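Local coordinates for putative peptidase (Bacteroides fragilis, PDB 5DYN), which probably activates the Bacteroides fragilis toxin as a clostripain-family cysteine protease, of which this chain is the C-terminal part, at residues D149-K154 with S196-M201; S54-P59 with G200-N205; R162-I167 with D175-A180. All blocks are in the same frame, centred on the assembly; numbering follows the deposited sequence.

Contact 1 (D149-K154 with S196-M201); sequences DRRTDK and SAYAGM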
# COMPACT_ATOMS: atom_id res chain seq x y z
N ASP B 149 -10.29 5.69 8.27
CA ASP B 149 -10.69 6.80 7.41
C ASP B 149 -11.28 7.93 8.24
O ASP B 149 -12.39 7.83 8.75
CB ASP B 149 -11.68 6.32 6.35
CG ASP B 149 -11.87 7.32 5.22
OD1 ASP B 149 -11.59 8.53 5.42
OD2 ASP B 149 -12.31 6.90 4.13
N ARG B 150 -10.53 9.02 8.35
CA ARG B 150 -10.89 10.12 9.23
C ARG B 150 -11.74 11.18 8.53
O ARG B 150 -12.10 12.20 9.12
CB ARG B 150 -9.63 10.75 9.81
CG ARG B 150 -8.89 9.82 10.75
CD ARG B 150 -9.66 9.70 12.05
NE ARG B 150 -9.85 8.31 12.47
CZ ARG B 150 -10.43 7.96 13.61
NH1 ARG B 150 -10.88 8.89 14.44
NH2 ARG B 150 -10.57 6.68 13.92
N ARG B 151 -12.06 10.93 7.26
CA ARG B 151 -12.94 11.78 6.49
C ARG B 151 -14.39 11.36 6.72
O ARG B 151 -14.86 10.41 6.10
CB ARG B 151 -12.59 11.71 5.00
CG ARG B 151 -11.13 11.99 4.71
CD ARG B 151 -10.73 11.48 3.34
NE ARG B 151 -10.95 10.04 3.22
CZ ARG B 151 -10.61 9.31 2.17
NH1 ARG B 151 -10.02 9.88 1.13
NH2 ARG B 151 -10.86 8.01 2.15
N THR B 152 -15.09 12.08 7.59
CA THR B 152 -16.41 11.63 8.06
C THR B 152 -17.47 11.56 6.96
O THR B 152 -18.53 10.97 7.16
CB THR B 152 -16.95 12.55 9.18
OG1 THR B 152 -17.30 13.83 8.64
CG2 THR B 152 -15.91 12.72 10.28
N ASP B 153 -17.18 12.14 5.80
CA ASP B 153 -18.12 12.06 4.68
C ASP B 153 -17.77 10.87 3.78
O ASP B 153 -18.41 10.65 2.74
CB ASP B 153 -18.12 13.37 3.88
CG ASP B 153 -16.80 13.63 3.18
OD1 ASP B 153 -15.75 13.21 3.70
OD2 ASP B 153 -16.81 14.27 2.10
N LYS B 154 -16.77 10.10 4.17
CA LYS B 154 -16.38 8.91 3.42
C LYS B 154 -16.31 7.67 4.32
O LYS B 154 -17.08 6.73 4.14
CB LYS B 154 -15.04 9.14 2.73
CG LYS B 154 -15.10 10.19 1.63
CD LYS B 154 -13.76 10.35 0.93
CE LYS B 154 -13.82 11.44 -0.13
NZ LYS B 154 -14.96 11.22 -1.06
N SER B 196 -3.94 12.96 10.40
CA SER B 196 -4.84 13.01 9.26
C SER B 196 -4.84 14.42 8.67
O SER B 196 -5.02 15.40 9.40
CB SER B 196 -6.25 12.60 9.66
OG SER B 196 -7.16 12.78 8.59
N ALA B 197 -4.64 14.53 7.36
CA ALA B 197 -4.66 15.83 6.69
C ALA B 197 -6.09 16.37 6.61
O ALA B 197 -6.32 17.49 6.16
CB ALA B 197 -4.05 15.72 5.31
N TYR B 198 -7.05 15.56 7.05
CA TYR B 198 -8.45 15.94 7.01
C TYR B 198 -9.01 16.23 8.40
O TYR B 198 -9.82 17.14 8.57
CB TYR B 198 -9.27 14.84 6.33
CG TYR B 198 -8.75 14.48 4.96
CD1 TYR B 198 -9.18 15.17 3.83
CD2 TYR B 198 -7.81 13.46 4.79
CE1 TYR B 198 -8.70 14.85 2.57
CE2 TYR B 198 -7.33 13.14 3.54
CZ TYR B 198 -7.77 13.84 2.43
OH TYR B 198 -7.30 13.52 1.18
N ALA B 199 -8.56 15.47 9.40
CA ALA B 199 -9.10 15.58 10.75
C ALA B 199 -8.06 15.96 11.80
O ALA B 199 -8.41 16.35 12.92
CB ALA B 199 -9.78 14.28 11.13
N GLY B 200 -6.78 15.84 11.46
CA GLY B 200 -5.72 16.13 12.40
C GLY B 200 -5.19 14.89 13.08
O GLY B 200 -5.35 13.77 12.56
N MET B 201 -4.55 15.06 14.22
CA MET B 201 -4.09 13.93 15.01
C MET B 201 -5.29 13.11 15.46
O MET B 201 -6.26 13.66 15.98
CB MET B 201 -3.26 14.38 16.21
CG MET B 201 -1.97 15.09 15.85
SD MET B 201 -0.87 14.07 14.85
CE MET B 201 -0.64 12.65 15.91

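Contact 2 (S54-P59 with G200-N205); sequences SPTEIP and GMFTMN. With NA (sodium ion), chain J.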
# COMPACT_ATOMS: atom_id res chain seq x y z
N SER B 54 0.12 1.45 4.68
CA SER B 54 -0.68 1.80 5.84
C SER B 54 -2.15 1.61 5.53
O SER B 54 -2.58 1.87 4.41
CB SER B 54 -0.42 3.24 6.27
OG SER B 54 -1.26 3.61 7.35
N PRO B 55 -2.92 1.13 6.52
CA PRO B 55 -4.37 1.03 6.33
C PRO B 55 -5.02 2.42 6.34
O PRO B 55 -6.14 2.59 5.85
CB PRO B 55 -4.82 0.20 7.54
CG PRO B 55 -3.79 0.48 8.58
CD PRO B 55 -2.49 0.63 7.83
N THR B 56 -4.30 3.39 6.89
CA THR B 56 -4.78 4.76 6.94
C THR B 56 -3.88 5.68 6.11
O THR B 56 -3.23 5.22 5.16
CB THR B 56 -4.86 5.27 8.40
OG1 THR B 56 -5.35 6.61 8.42
CG2 THR B 56 -3.50 5.20 9.09
N GLU B 57 -3.83 6.96 6.45
CA GLU B 57 -3.07 7.92 5.66
C GLU B 57 -1.56 7.82 5.86
O GLU B 57 -1.07 7.60 6.97
CB GLU B 57 -3.53 9.34 5.99
CG GLU B 57 -5.00 9.57 5.72
CD GLU B 57 -5.46 10.96 6.08
OE1 GLU B 57 -4.82 11.93 5.64
OE2 GLU B 57 -6.47 11.08 6.81
N ILE B 58 -0.83 7.97 4.76
CA ILE B 58 0.63 7.98 4.76
C ILE B 58 1.16 9.42 4.81
O ILE B 58 0.66 10.28 4.08
CB ILE B 58 1.19 7.25 3.51
CG1 ILE B 58 1.18 5.73 3.72
CG2 ILE B 58 2.60 7.72 3.17
CD1 ILE B 58 2.15 5.27 4.79
N PRO B 59 2.15 9.68 5.67
CA PRO B 59 2.77 11.01 5.76
C PRO B 59 3.30 11.50 4.42
O PRO B 59 3.85 10.71 3.66
CB PRO B 59 3.93 10.79 6.75
CG PRO B 59 3.50 9.62 7.57
CD PRO B 59 2.72 8.74 6.65
N GLY B 200 -6.78 15.84 11.46
CA GLY B 200 -5.72 16.13 12.40
C GLY B 200 -5.19 14.89 13.08
O GLY B 200 -5.35 13.77 12.56
N MET B 201 -4.55 15.06 14.22
CA MET B 201 -4.09 13.93 15.01
C MET B 201 -5.29 13.11 15.46
O MET B 201 -6.26 13.66 15.98
CB MET B 201 -3.26 14.38 16.21
CG MET B 201 -1.97 15.09 15.85
SD MET B 201 -0.87 14.07 14.85
CE MET B 201 -0.64 12.65 15.91
N PHE B 202 -5.23 11.80 15.24
CA PHE B 202 -6.29 10.91 15.67
C PHE B 202 -5.70 9.67 16.33
O PHE B 202 -4.60 9.25 15.99
CB PHE B 202 -7.18 10.52 14.49
CG PHE B 202 -6.51 9.65 13.47
CD1 PHE B 202 -5.68 10.20 12.50
CD2 PHE B 202 -6.71 8.27 13.46
CE1 PHE B 202 -5.06 9.40 11.55
CE2 PHE B 202 -6.10 7.46 12.52
CZ PHE B 202 -5.27 8.03 11.57
N THR B 203 -6.45 9.10 17.28
CA THR B 203 -5.98 7.94 18.02
C THR B 203 -6.04 6.66 17.19
O THR B 203 -7.05 6.36 16.54
CB THR B 203 -6.80 7.74 19.32
OG1 THR B 203 -6.74 8.93 20.11
CG2 THR B 203 -6.25 6.57 20.12
N MET B 204 -4.95 5.90 17.21
CA MET B 204 -4.93 4.57 16.62
C MET B 204 -5.24 3.54 17.70
O MET B 204 -4.42 3.30 18.59
CB MET B 204 -3.57 4.27 15.99
CG MET B 204 -3.45 2.87 15.41
SD MET B 204 -4.49 2.66 13.95
CE MET B 204 -3.66 3.72 12.78
N ASN B 205 -6.43 2.95 17.64
CA ASN B 205 -6.86 1.96 18.63
C ASN B 205 -5.84 0.84 18.81
O ASN B 205 -5.28 0.33 17.84
CB ASN B 205 -8.21 1.37 18.24
CG ASN B 205 -9.33 2.38 18.34
OD1 ASN B 205 -9.11 3.53 18.72
ND2 ASN B 205 -10.55 1.96 18.00
NA NA J . -7.02 1.16 3.82

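Contact 3 (R162-I167 with D175-A180); sequences RFIYQI and DSWREA. With NA (sodium ion), chain H.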
# COMPACT_ATOMS: atom_id res chain seq x y z
N ARG B 162 -11.32 -6.18 13.95
CA ARG B 162 -12.26 -5.64 14.93
C ARG B 162 -13.70 -5.72 14.43
O ARG B 162 -14.63 -5.85 15.22
CB ARG B 162 -11.90 -4.19 15.28
CG ARG B 162 -10.60 -4.05 16.05
CD ARG B 162 -10.71 -4.65 17.45
NE ARG B 162 -10.44 -6.08 17.46
CZ ARG B 162 -10.58 -6.86 18.53
NH1 ARG B 162 -11.00 -6.35 19.68
NH2 ARG B 162 -10.31 -8.16 18.44
N PHE B 163 -13.87 -5.65 13.11
CA PHE B 163 -15.20 -5.78 12.51
C PHE B 163 -15.73 -7.21 12.65
O PHE B 163 -16.90 -7.41 13.00
CB PHE B 163 -15.16 -5.37 11.04
CG PHE B 163 -16.41 -5.71 10.28
CD1 PHE B 163 -17.61 -5.08 10.59
CD2 PHE B 163 -16.40 -6.64 9.26
CE1 PHE B 163 -18.77 -5.39 9.90
CE2 PHE B 163 -17.56 -6.96 8.56
CZ PHE B 163 -18.74 -6.33 8.89
N ILE B 164 -14.89 -8.20 12.38
CA ILE B 164 -15.29 -9.59 12.53
C ILE B 164 -15.56 -9.88 14.01
O ILE B 164 -16.49 -10.61 14.36
CB ILE B 164 -14.22 -10.58 11.99
CG1 ILE B 164 -13.95 -10.31 10.51
CG2 ILE B 164 -14.67 -12.02 12.16
CD1 ILE B 164 -15.16 -10.53 9.62
N TYR B 165 -14.74 -9.28 14.87
CA TYR B 165 -14.92 -9.41 16.32
C TYR B 165 -16.27 -8.84 16.76
O TYR B 165 -16.94 -9.42 17.62
CB TYR B 165 -13.79 -8.70 17.06
CG TYR B 165 -13.83 -8.87 18.56
CD1 TYR B 165 -13.18 -9.93 19.17
CD2 TYR B 165 -14.52 -7.97 19.36
CE1 TYR B 165 -13.22 -10.10 20.54
CE2 TYR B 165 -14.56 -8.13 20.73
CZ TYR B 165 -13.91 -9.19 21.31
OH TYR B 165 -13.94 -9.36 22.68
N GLN B 166 -16.64 -7.72 16.17
CA GLN B 166 -17.89 -7.05 16.51
C GLN B 166 -19.11 -7.91 16.17
O GLN B 166 -19.97 -8.15 17.02
CB GLN B 166 -17.99 -5.71 15.78
CG GLN B 166 -19.13 -4.81 16.23
CD GLN B 166 -18.77 -3.96 17.43
OE1 GLN B 166 -18.19 -4.45 18.40
NE2 GLN B 166 -19.10 -2.68 17.37
N ILE B 167 -19.16 -8.40 14.94
CA ILE B 167 -20.33 -9.12 14.45
C ILE B 167 -20.43 -10.53 15.03
O ILE B 167 -21.50 -11.13 15.03
CB ILE B 167 -20.33 -9.21 12.91
CG1 ILE B 167 -19.18 -10.08 12.41
CG2 ILE B 167 -20.24 -7.81 12.31
CD1 ILE B 167 -19.17 -10.26 10.91
N ASP B 175 -12.54 -16.79 17.09
CA ASP B 175 -11.28 -17.48 17.36
C ASP B 175 -10.81 -18.30 16.16
O ASP B 175 -9.63 -18.30 15.83
CB ASP B 175 -11.41 -18.38 18.58
CG ASP B 175 -11.79 -17.60 19.83
OD1 ASP B 175 -11.51 -16.39 19.88
OD2 ASP B 175 -12.36 -18.21 20.76
N SER B 176 -11.75 -18.98 15.52
CA SER B 176 -11.46 -19.77 14.33
C SER B 176 -10.97 -18.85 13.22
O SER B 176 -9.94 -19.11 12.60
CB SER B 176 -12.69 -20.55 13.87
OG SER B 176 -13.02 -21.57 14.80
N TRP B 177 -11.72 -17.78 12.98
CA TRP B 177 -11.35 -16.79 11.97
C TRP B 177 -10.03 -16.13 12.32
O TRP B 177 -9.18 -15.90 11.45
CB TRP B 177 -12.45 -15.74 11.82
CG TRP B 177 -12.13 -14.69 10.81
CD1 TRP B 177 -12.46 -14.71 9.48
CD2 TRP B 177 -11.41 -13.47 11.02
NE1 TRP B 177 -11.99 -13.58 8.86
CE2 TRP B 177 -11.34 -12.80 9.79
CE3 TRP B 177 -10.82 -12.88 12.15
CZ2 TRP B 177 -10.71 -11.57 9.64
CZ3 TRP B 177 -10.19 -11.65 12.00
CH2 TRP B 177 -10.14 -11.01 10.75
N ARG B 178 -9.86 -15.82 13.60
CA ARG B 178 -8.65 -15.16 14.10
C ARG B 178 -7.40 -15.99 13.84
O ARG B 178 -6.32 -15.44 13.61
CB ARG B 178 -8.80 -14.88 15.60
CG ARG B 178 -7.57 -14.29 16.25
CD ARG B 178 -7.17 -12.98 15.60
NE ARG B 178 -6.02 -12.38 16.28
CZ ARG B 178 -6.12 -11.58 17.34
NH1 ARG B 178 -7.32 -11.27 17.83
NH2 ARG B 178 -5.03 -11.09 17.90
N GLU B 179 -7.55 -17.31 13.86
CA GLU B 179 -6.44 -18.22 13.56
C GLU B 179 -5.94 -18.00 12.14
O GLU B 179 -4.74 -17.99 11.89
CB GLU B 179 -6.86 -19.68 13.76
CG GLU B 179 -7.07 -20.08 15.21
CD GLU B 179 -7.32 -21.57 15.38
OE1 GLU B 179 -8.15 -22.12 14.63
OE2 GLU B 179 -6.69 -22.18 16.27
N ALA B 180 -6.88 -17.83 11.21
CA ALA B 180 -6.53 -17.63 9.81
C ALA B 180 -5.95 -16.25 9.58
O ALA B 180 -5.08 -16.07 8.73
CB ALA B 180 -7.75 -17.86 8.93
NA NA H . -4.60 -17.61 6.70

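Contact 1 (D149-K154 with S196-M201)
The beta-hairpin turn between strands 185-196 and 200-203 presents Tyr198 to Arg151 of the loop 149-154. The aliphatic part of Arg151 lies over one face of the Tyr198 ring. Arg151 CG is 3.5 Å from Tyr198 CG. Arg151 CD stands almost straight above the ring centre, 3.7 Å from the Tyr198 centroid, in a CH-pi contact. The two side chains run side by side and point the same way. A bend about the CG-CD bond of Arg151 (chi3 -58°) carries its NE toward Asp149. The guanidinium is turned 54° from the ring plane. Arg151 CZ is 5.6 Å from the Tyr198 centroid, too long for more than a weak cation-pi attraction.

Ser196 OG braces the hairpin turn. It accepts from Tyr198 N, an ST turn, and from Ala199 N, which makes an ST motif; it also hydrogen-bonds to Glu57 OE2. Arg150 CB packs against this oxygen, 3.4 Å from Ser196 OG, and lies 3.8 Å from Ala199 CB. The far end of Arg150 leads away to the carbonyl of Cys147.

Asp149 fixes the guanidinium of Arg151 side-on. Arg151 NE is 2.7 Å from Asp149 OD1, and Arg151 NH2 is 2.7 Å from Asp149 OD2. The backbone N of Arg151 reaches the same OD1 from the opposite face of the carboxylate plane and closes an Asx turn. Lys154 CD covers one face of the guanidinium. Arg151 NH1 forms a salt bridge with Glu120 of the other protein chain in the assembly.

Contact 2 (S54-P59 with G200-N205)
Thr56 meets Phe202 and Met204 in a buried contact between the loop after strand 50-53 and the end of strand 200-203, outermost in the sheet within this chain, with Met204 just beyond it. The backbones stay apart, with Thr56 CA 9.7 Å from Met204 CA, so side chains bridge the gap. The tight part is at the Phe202 ring, where Thr56 OG1 comes within 3.5 Å of Phe202 CZ. Thr56 OG1 is trans to its own backbone N (chi1 -180°) and meets the ring obliquely. Its hydrogen bond is to Tyr148 O, which satisfies this buried polar atom.

The Met204 side is looser. Thr56 CG2 and Met204 CE approach tip to tip at 4.0 Å. The Met204 chain is bent at chi2 and chi3, which brings CE there. Between Phe202 and Met204, Thr203 is exposed to solvent.

Ser54 OG accepts from Thr56 N at 3.1 Å, an ST turn. Pro55 O binds a sodium ion at 2.6 Å, with Phe34 O and Ser212 OG.

Thr56 also touches Ser110 of strand 110-115 and Asn194 of strand 185-196, the two strands between 50-53 and 200-203. Further along the loop, Ile58 and Pro59 touch Tyr86 of helix 78-92.

Contact 3 (R162-I167 with D175-A180)
Ile164 of helix 160-167 lies on the indole of Trp177 from helix 172-182, and this apolar pair carries the contact. Ile164 CG1 sits over one face of the six-membered ring, 3.7 Å from its centroid, in a CH-pi contact offset toward the rim. The nearest approach is Ile164 CG1 to Trp177 CZ2 at 3.6 Å. The second branch covers the ring junction, with Ile164 CG2 3.7 Å from Trp177 CD2. The side chains cross at about a right angle. Ile164 CG2 is anti to the backbone N and CG1 anti to the carbonyl carbon (chi1 -59°), which spreads both branches over the indole. Trp177 NE1 hydrogen-bonds to Thr126 OG1, and Phe181 also meets the indole.

The charged contact is different. Arg162 NH2 and Arg178 NH1 come within 4.4 Å of each other. Arg178 NE has a salt bridge to Asp182. The guanidinium of Arg162 lies over the Tyr165 ring, and its NH1 makes a long, weak ion pair with Asp207.

Away from the interface, Ala180 O binds a sodium ion at 2.6 Å, with Glu118 OE1 as another ligand.

The helix pair is joined through apolar contact. The Arg178-Asp182 salt bridge, and more weakly Asp207, may partly offset the like charges.

Contacts 1 and 2 are neighbours, with centres 9 Å apart. They share Gly200 and Met201 on strand 200-203, the outermost strand, within this chain, of the five-stranded sheet. They touch directly: Glu57 of contact 2 takes probable hydrogen bonds from Ser196 and Ala197 of contact 1, and Phe202 packs on Arg150. Contact 3 joins two helices elsewhere, 26 Å from contact 1 and 22 Å from contact 2 between centres. Along the chain 54-59 comes first, then 149-154, the helix pair, and last the shared strand region. Contact 3 is therefore nested inside the loops closed by the other two. Contacts 1 and 2 thus tie sequence-distant loops to one strand region, while contact 3 is a local helix pair.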